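Local coordinates for protein cellulase (Xanthomonas axonopodis pv. citri, PDB 4W7W) that probably hydrolyses internal beta-1,4 linkages of cellulose as a family 5 glycoside hydrolase and binds cello-oligosaccharide in its cleft, at residues 152-157 / 264-269; 223-226 / 230-233. All blocks are in the same frame, centred on the assembly; numbering follows the deposited sequence.

Interaction 1: residues 152-157 / 264-269; sequences MNEPNG and LGEFAT. With BGC (beta-D-glucopyranose), chain C.
E266, at the C-terminal end of strand 262-268, faces N153 and E154 in the loop after strand 147-150. This is the arrangement of the family 5 (beta/alpha)8 barrel, in which glutamates at the C-terminal ends of the fourth and seventh strands serve as acid/base and nucleophile respectively. E154, in the Asn-Glu-Pro sequence, and E266 occupy matching places, consistent with E154 as acid/base and E266 as nucleophile. E154 CD and E266 CD are 5.0 Å apart, a spacing suited to a retaining mechanism, and the nearest oxygens, E154 OE2 and E266 OE1, come to 3.6 Å.

E266 buries the most surface here. Its extended chain reaches in from the strand and crosses the N153 side chain at about a right angle, with carboxylate and amide planes only 17° apart. Two acceptors, N153 OD1 and E266 OE2, lie 3.1 Å apart with no bond between them; R67 meets both, NH1 in a salt bridge to OE2 and NH2 in a hydrogen bond to OD1. The other E266 oxygen, OE1, takes the hydroxyl of Y226.

N153 is swung toward the strand with CG opposite its backbone N (chi1 -176°). A water bridges the two side chains: it accepts from N153 ND2 at 2.9 Å and donates to E266 OE2 at 2.8 Å.

E154 divides its two oxygens. OE2 is hydrogen-bonded to H224 ND1, while OE1 faces the sugar. The glucose of chain C is the non-reducing end of the bound oligosaccharide, as expected of a product on the leaving-group side, and its O4 donates to E154 OE1 at 2.6 Å.

Interaction 2: residues 223-226 / 230-233; sequences AHQY and DYSG. With BGC (beta-D-glucopyranose), chain C; BGC (beta-D-glucopyranose), chain B; GLC (alpha-D-glucopyranose), chain D.
Y226 packs against the backbone of S232 and G233 where strand 219-226 of the (beta/alpha)8 barrel runs out and its chain turns back as a loop. Loops at this end of the barrel strands line the cleft in family 5 enzymes, and this one meets two of the bound glucose units with its backbone carbonyls.

The packing is mostly side chain on backbone. Y226 CB is 3.4 Å from G233 N, and the ring continues past G233 CA, which has no side chain to block it. Farther round the ring, CD2 comes near C6 and O6 of the chain C glucose. Y231 answers in kind: its CD1 edge lies in plane with the carbonyl oxygen of Y226, at 3.4 Å. Alongside runs Q225, pointing the same way, its amide turned 79° to the Y231 ring and NE2 3.5 Å from Y231 CD1. A turn about the CB-CG bond (chi2 62°) folds that amide back, and Q225 NE2 donates to Y226 O at 2.9 Å, so one carbonyl receives an amide and abuts a ring edge. H194, another residue of the sugar pocket, stacks on the Y231 ring.

Of the polar links, one is a water that accepts from Y226 N and donates to Y231 O at 2.8 Å. Y231 O also receives O6 of the chain C glucose at 3.0 Å, tying strand, loop and sugar together. One residue earlier, D230 O accepts O2 of the chain B glucose at 2.8 Å.

Within the loop, D230 and S232 form an Asx turn whose N-H bond is weak. A shorter bond reinforces it: S232 OG donates to D230 OD1 at 2.6 Å, on the syn side of the carboxylate.

How the interactions relate
The centres of the two interactions are 7 Å apart, at the C-terminal end of one eight-stranded barrel. Strands 219-226 and 262-268 are neighbours in it, so 223-226 lies beside 264-269, with backbone hydrogen bonds A223 to G265 and Q225 to E266. Along the chain, 223-226 and 230-233 fall between 152-157 and 264-269, nesting the local turn inside the longer loop closed by interaction 1. Direct contact joins them too, with N153 OD1 packed on H224 CE1 and F267 CB on Q225 O. Both reach the same chain C glucose: interaction 1 at O4, with the likely catalytic pair, and interaction 2 at O6, with the 230-233 loop also bonded to the next glucose.

Interaction 1: residues 152-157 / 264-269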
loop_
_atom_site.group_PDB
_atom_site.type_symbol
_atom_site.label_atom_id
_atom_site.label_comp_id
_atom_site.label_asym_id
_atom_site.label_seq_id
_atom_site.Cartn_x
_atom_site.Cartn_y
_atom_site.Cartn_z
ATOM N N MET A 152 3.266 6.386 2.316
ATOM C CA MET A 152 2.120 6.821 3.096
ATOM C C MET A 152 0.847 6.226 2.553
ATOM O O MET A 152 0.529 6.404 1.375
ATOM C CB MET A 152 1.972 8.345 3.037
ATOM C CG MET A 152 0.832 8.896 3.868
ATOM S SD MET A 152 0.931 8.530 5.631
ATOM C CE MET A 152 2.372 9.501 6.073
ATOM N N ASN A 153 0.071 5.576 3.402
ATOM C CA ASN A 153 -1.220 5.076 2.965
ATOM C C ASN A 153 -2.200 6.226 2.769
ATOM O O ASN A 153 -2.489 6.955 3.721
ATOM C CB ASN A 153 -1.808 4.112 3.963
ATOM C CG ASN A 153 -3.093 3.524 3.452
ATOM O OD1 ASN A 153 -3.075 2.822 2.441
ATOM N ND2 ASN A 153 -4.200 3.810 4.101
ATOM N N GLU A 154 -2.752 6.344 1.560
ATOM C CA GLU A 154 -3.914 7.218 1.283
ATOM C C GLU A 154 -3.846 8.620 1.904
ATOM O O GLU A 154 -4.718 9.015 2.687
ATOM C CB GLU A 154 -5.218 6.517 1.668
ATOM C CG GLU A 154 -5.410 5.253 0.857
ATOM C CD GLU A 154 -6.766 4.611 1.040
ATOM O OE1 GLU A 154 -7.582 5.150 1.803
ATOM O OE2 GLU A 154 -6.997 3.547 0.398
ATOM N N PRO A 155 -2.837 9.413 1.527
ATOM C CA PRO A 155 -2.926 10.832 1.862
ATOM C C PRO A 155 -4.259 11.409 1.380
ATOM O O PRO A 155 -4.763 11.027 0.331
ATOM C CB PRO A 155 -1.773 11.463 1.068
ATOM C CG PRO A 155 -0.851 10.334 0.716
ATOM C CD PRO A 155 -1.763 9.140 0.562
ATOM N N ASN A 156 -4.818 12.321 2.161
ATOM C CA ASN A 156 -6.032 13.038 1.793
ATOM C C ASN A 156 -6.056 14.280 2.680
ATOM O O ASN A 156 -5.277 14.379 3.626
ATOM C CB ASN A 156 -7.264 12.160 2.022
ATOM C CG ASN A 156 -7.463 11.793 3.466
ATOM O OD1 ASN A 156 -6.842 10.834 3.992
ATOM N ND2 ASN A 156 -8.277 12.540 4.135
ATOM N N GLY A 157 -6.915 15.245 2.358
ATOM C CA GLY A 157 -7.012 16.423 3.221
ATOM C C GLY A 157 -5.802 17.342 3.108
ATOM O O GLY A 157 -5.507 18.101 4.037
ATOM N N LEU A 264 -0.611 -1.180 -7.630
ATOM C CA LEU A 264 -1.961 -1.113 -7.087
ATOM C C LEU A 264 -1.890 -1.596 -5.649
ATOM O O LEU A 264 -1.987 -2.790 -5.364
ATOM C CB LEU A 264 -2.936 -1.920 -7.939
ATOM C CG LEU A 264 -4.411 -1.576 -7.726
ATOM C CD1 LEU A 264 -4.771 -0.148 -8.119
ATOM C CD2 LEU A 264 -5.287 -2.562 -8.500
ATOM N N GLY A 265 -1.676 -0.652 -4.734
ATOM C CA GLY A 265 -1.378 -1.018 -3.340
ATOM C C GLY A 265 -2.545 -1.578 -2.556
ATOM O O GLY A 265 -2.349 -2.313 -1.581
ATOM N N GLU A 266 -3.766 -1.212 -2.973
ATOM C CA GLU A 266 -4.975 -1.811 -2.445
ATOM C C GLU A 266 -6.009 -1.872 -3.546
ATOM O O GLU A 266 -6.165 -0.934 -4.330
ATOM C CB GLU A 266 -5.611 -1.018 -1.304
ATOM C CG GLU A 266 -4.758 -0.892 -0.072
ATOM C CD GLU A 266 -5.461 -0.193 1.074
ATOM O OE1 GLU A 266 -6.717 -0.026 1.042
ATOM O OE2 GLU A 266 -4.740 0.202 2.018
ATOM N N PHE A 267 -6.768 -2.957 -3.535
ATOM C CA PHE A 267 -7.962 -3.142 -4.350
ATOM C C PHE A 267 -8.654 -4.342 -3.735
ATOM O O PHE A 267 -8.034 -5.139 -3.043
ATOM C CB PHE A 267 -7.654 -3.377 -5.843
ATOM C CG PHE A 267 -6.974 -4.709 -6.162
ATOM C CD1 PHE A 267 -5.698 -4.995 -5.710
ATOM C CD2 PHE A 267 -7.620 -5.656 -6.927
ATOM C CE1 PHE A 267 -5.085 -6.197 -6.019
ATOM C CE2 PHE A 267 -7.010 -6.844 -7.250
ATOM C CZ PHE A 267 -5.741 -7.127 -6.796
ATOM N N ALA A 268 -9.947 -4.472 -3.991
ATOM C CA ALA A 268 -10.723 -5.599 -3.492
ATOM C C ALA A 268 -12.020 -5.653 -4.245
ATOM O O ALA A 268 -12.509 -4.634 -4.748
ATOM C CB ALA A 268 -11.023 -5.460 -2.012
ATOM N N THR A 269 -12.591 -6.849 -4.265
ATOM C CA THR A 269 -13.911 -7.138 -4.815
ATOM C C THR A 269 -14.575 -8.151 -3.901
ATOM O O THR A 269 -13.898 -8.974 -3.279
ATOM C CB THR A 269 -13.795 -7.679 -6.255
ATOM O OG1 THR A 269 -12.933 -8.818 -6.290
ATOM C CG2 THR A 269 -13.253 -6.626 -7.195
HETATM C C2 BGC C . -12.408 6.049 2.805
HETATM C C3 BGC C . -11.158 5.345 3.311
HETATM C C4 BGC C . -10.716 4.248 2.347
HETATM C C5 BGC C . -10.616 4.810 0.934
HETATM C C6 BGC C . -10.357 3.719 -0.089
HETATM C C1 BGC C . -12.166 6.534 1.389
HETATM O O2 BGC C . -12.741 7.175 3.625
HETATM O O3 BGC C . -11.426 4.772 4.591
HETATM O O4 BGC C . -9.487 3.662 2.777
HETATM O O5 BGC C . -11.845 5.426 0.552
HETATM O O6 BGC C . -10.330 4.260 -1.414
HETATM O O HOH W 1 -6.339 2.169 3.128
#

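Interaction 2: residues 223-226 / 230-233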
loop_
_atom_site.group_PDB
_atom_site.type_symbol
_atom_site.label_atom_id
_atom_site.label_comp_id
_atom_site.label_asym_id
_atom_site.label_seq_id
_atom_site.Cartn_x
_atom_site.Cartn_y
_atom_site.Cartn_z
ATOM N N ALA A 223 -1.346 3.578 -6.477
ATOM C CA ALA A 223 -2.751 3.940 -6.557
ATOM C C ALA A 223 -3.564 2.842 -5.878
ATOM O O ALA A 223 -3.100 1.706 -5.751
ATOM C CB ALA A 223 -3.205 4.122 -7.997
ATOM N N HIS A 224 -4.755 3.209 -5.410
ATOM C CA HIS A 224 -5.716 2.261 -4.848
ATOM C C HIS A 224 -6.970 2.319 -5.679
ATOM O O HIS A 224 -7.294 3.362 -6.240
ATOM C CB HIS A 224 -6.072 2.604 -3.403
ATOM C CG HIS A 224 -4.912 2.479 -2.465
ATOM N ND1 HIS A 224 -5.032 2.671 -1.108
ATOM C CD2 HIS A 224 -3.616 2.168 -2.695
ATOM C CE1 HIS A 224 -3.843 2.506 -0.547
ATOM N NE2 HIS A 224 -2.974 2.186 -1.486
ATOM N N GLN A 225 -7.704 1.211 -5.770
ATOM C CA GLN A 225 -8.953 1.231 -6.529
ATOM C C GLN A 225 -9.947 0.231 -5.978
ATOM O O GLN A 225 -9.730 -0.974 -5.988
ATOM C CB GLN A 225 -8.727 0.955 -8.017
ATOM C CG GLN A 225 -9.965 1.210 -8.864
ATOM C CD GLN A 225 -10.390 2.652 -8.800
ATOM O OE1 GLN A 225 -9.606 3.548 -9.090
ATOM N NE2 GLN A 225 -11.641 2.896 -8.434
ATOM N N TYR A 226 -11.070 0.777 -5.529
ATOM C CA TYR A 226 -12.233 -0.001 -5.114
ATOM C C TYR A 226 -13.382 0.269 -6.081
ATOM O O TYR A 226 -13.357 1.242 -6.838
ATOM C CB TYR A 226 -12.592 0.356 -3.667
ATOM C CG TYR A 226 -11.544 -0.104 -2.675
ATOM C CD1 TYR A 226 -11.549 -1.396 -2.181
ATOM C CD2 TYR A 226 -10.537 0.754 -2.230
ATOM C CE1 TYR A 226 -10.592 -1.825 -1.273
ATOM C CE2 TYR A 226 -9.571 0.316 -1.319
ATOM C CZ TYR A 226 -9.610 -0.981 -0.839
ATOM O OH TYR A 226 -8.697 -1.467 0.061
ATOM N N ASP A 230 -18.619 5.030 -4.591
ATOM C CA ASP A 230 -17.688 6.108 -4.290
ATOM C C ASP A 230 -16.240 5.650 -4.146
ATOM O O ASP A 230 -15.400 6.399 -3.652
ATOM C CB ASP A 230 -18.115 6.880 -3.042
ATOM C CG ASP A 230 -17.914 6.108 -1.759
ATOM O OD1 ASP A 230 -17.811 4.867 -1.810
ATOM O OD2 ASP A 230 -17.878 6.767 -0.688
ATOM N N TYR A 231 -15.960 4.422 -4.576
ATOM C CA TYR A 231 -14.584 3.912 -4.638
ATOM C C TYR A 231 -13.931 3.871 -3.260
ATOM O O TYR A 231 -12.708 3.957 -3.139
ATOM C CB TYR A 231 -13.724 4.725 -5.635
ATOM C CG TYR A 231 -14.477 5.129 -6.880
ATOM C CD1 TYR A 231 -14.788 4.199 -7.847
ATOM C CD2 TYR A 231 -14.910 6.432 -7.063
ATOM C CE1 TYR A 231 -15.508 4.564 -8.971
ATOM C CE2 TYR A 231 -15.621 6.810 -8.185
ATOM C CZ TYR A 231 -15.912 5.876 -9.145
ATOM O OH TYR A 231 -16.646 6.236 -10.262
ATOM N N SER A 232 -14.745 3.694 -2.220
ATOM C CA SER A 232 -14.252 3.635 -0.843
ATOM C C SER A 232 -14.041 2.231 -0.318
ATOM O O SER A 232 -13.395 2.046 0.714
ATOM C CB SER A 232 -15.210 4.355 0.089
ATOM O OG SER A 232 -16.463 3.713 0.120
ATOM N N GLY A 233 -14.588 1.239 -1.014
ATOM C CA GLY A 233 -14.571 -0.124 -0.513
ATOM C C GLY A 233 -15.387 -0.321 0.757
ATOM O O GLY A 233 -15.090 -1.203 1.565
HETATM C C2 BGC C . -12.408 6.049 2.805
HETATM C C3 BGC C . -11.158 5.345 3.311
HETATM C C4 BGC C . -10.716 4.248 2.347
HETATM C C5 BGC C . -10.616 4.810 0.934
HETATM C C6 BGC C . -10.357 3.719 -0.089
HETATM C C1 BGC C . -12.166 6.534 1.389
HETATM O O2 BGC C . -12.741 7.175 3.625
HETATM O O3 BGC C . -11.426 4.772 4.591
HETATM O O4 BGC C . -9.487 3.662 2.777
HETATM O O5 BGC C . -11.845 5.426 0.552
HETATM O O6 BGC C . -10.330 4.260 -1.414
HETATM C C2 BGC B . -13.162 8.741 -2.515
HETATM C C3 BGC B . -13.055 7.620 -1.498
HETATM C C4 BGC B . -13.188 8.160 -0.066
HETATM C C5 BGC B . -14.387 9.079 0.107
HETATM C C6 BGC B . -14.390 9.744 1.486
HETATM C C1 BGC B . -14.364 9.624 -2.237
HETATM O O2 BGC B . -13.221 8.202 -3.844
HETATM O O3 BGC B . -11.775 7.029 -1.687
HETATM O O4 BGC B . -13.353 7.111 0.892
HETATM O O5 BGC B . -14.364 10.106 -0.886
HETATM O O6 BGC B . -15.629 10.442 1.658
HETATM C C1 GLC D . -16.929 13.421 -4.920
HETATM C C2 GLC D . -16.465 13.683 -3.498
HETATM C C3 GLC D . -15.159 12.942 -3.248
HETATM C C4 GLC D . -15.422 11.446 -3.388
HETATM C C5 GLC D . -15.900 11.197 -4.816
HETATM C C6 GLC D . -16.246 9.736 -5.092
HETATM O O1 GLC D . -15.971 14.005 -5.803
HETATM O O2 GLC D . -16.333 15.089 -3.272
HETATM O O3 GLC D . -14.693 13.271 -1.949
HETATM O O4 GLC D . -14.221 10.730 -3.119
HETATM O O5 GLC D . -17.055 12.007 -5.121
HETATM O O6 GLC D . -16.446 9.553 -6.498
HETATM O O HOH W 2 -10.552 3.758 -4.984
#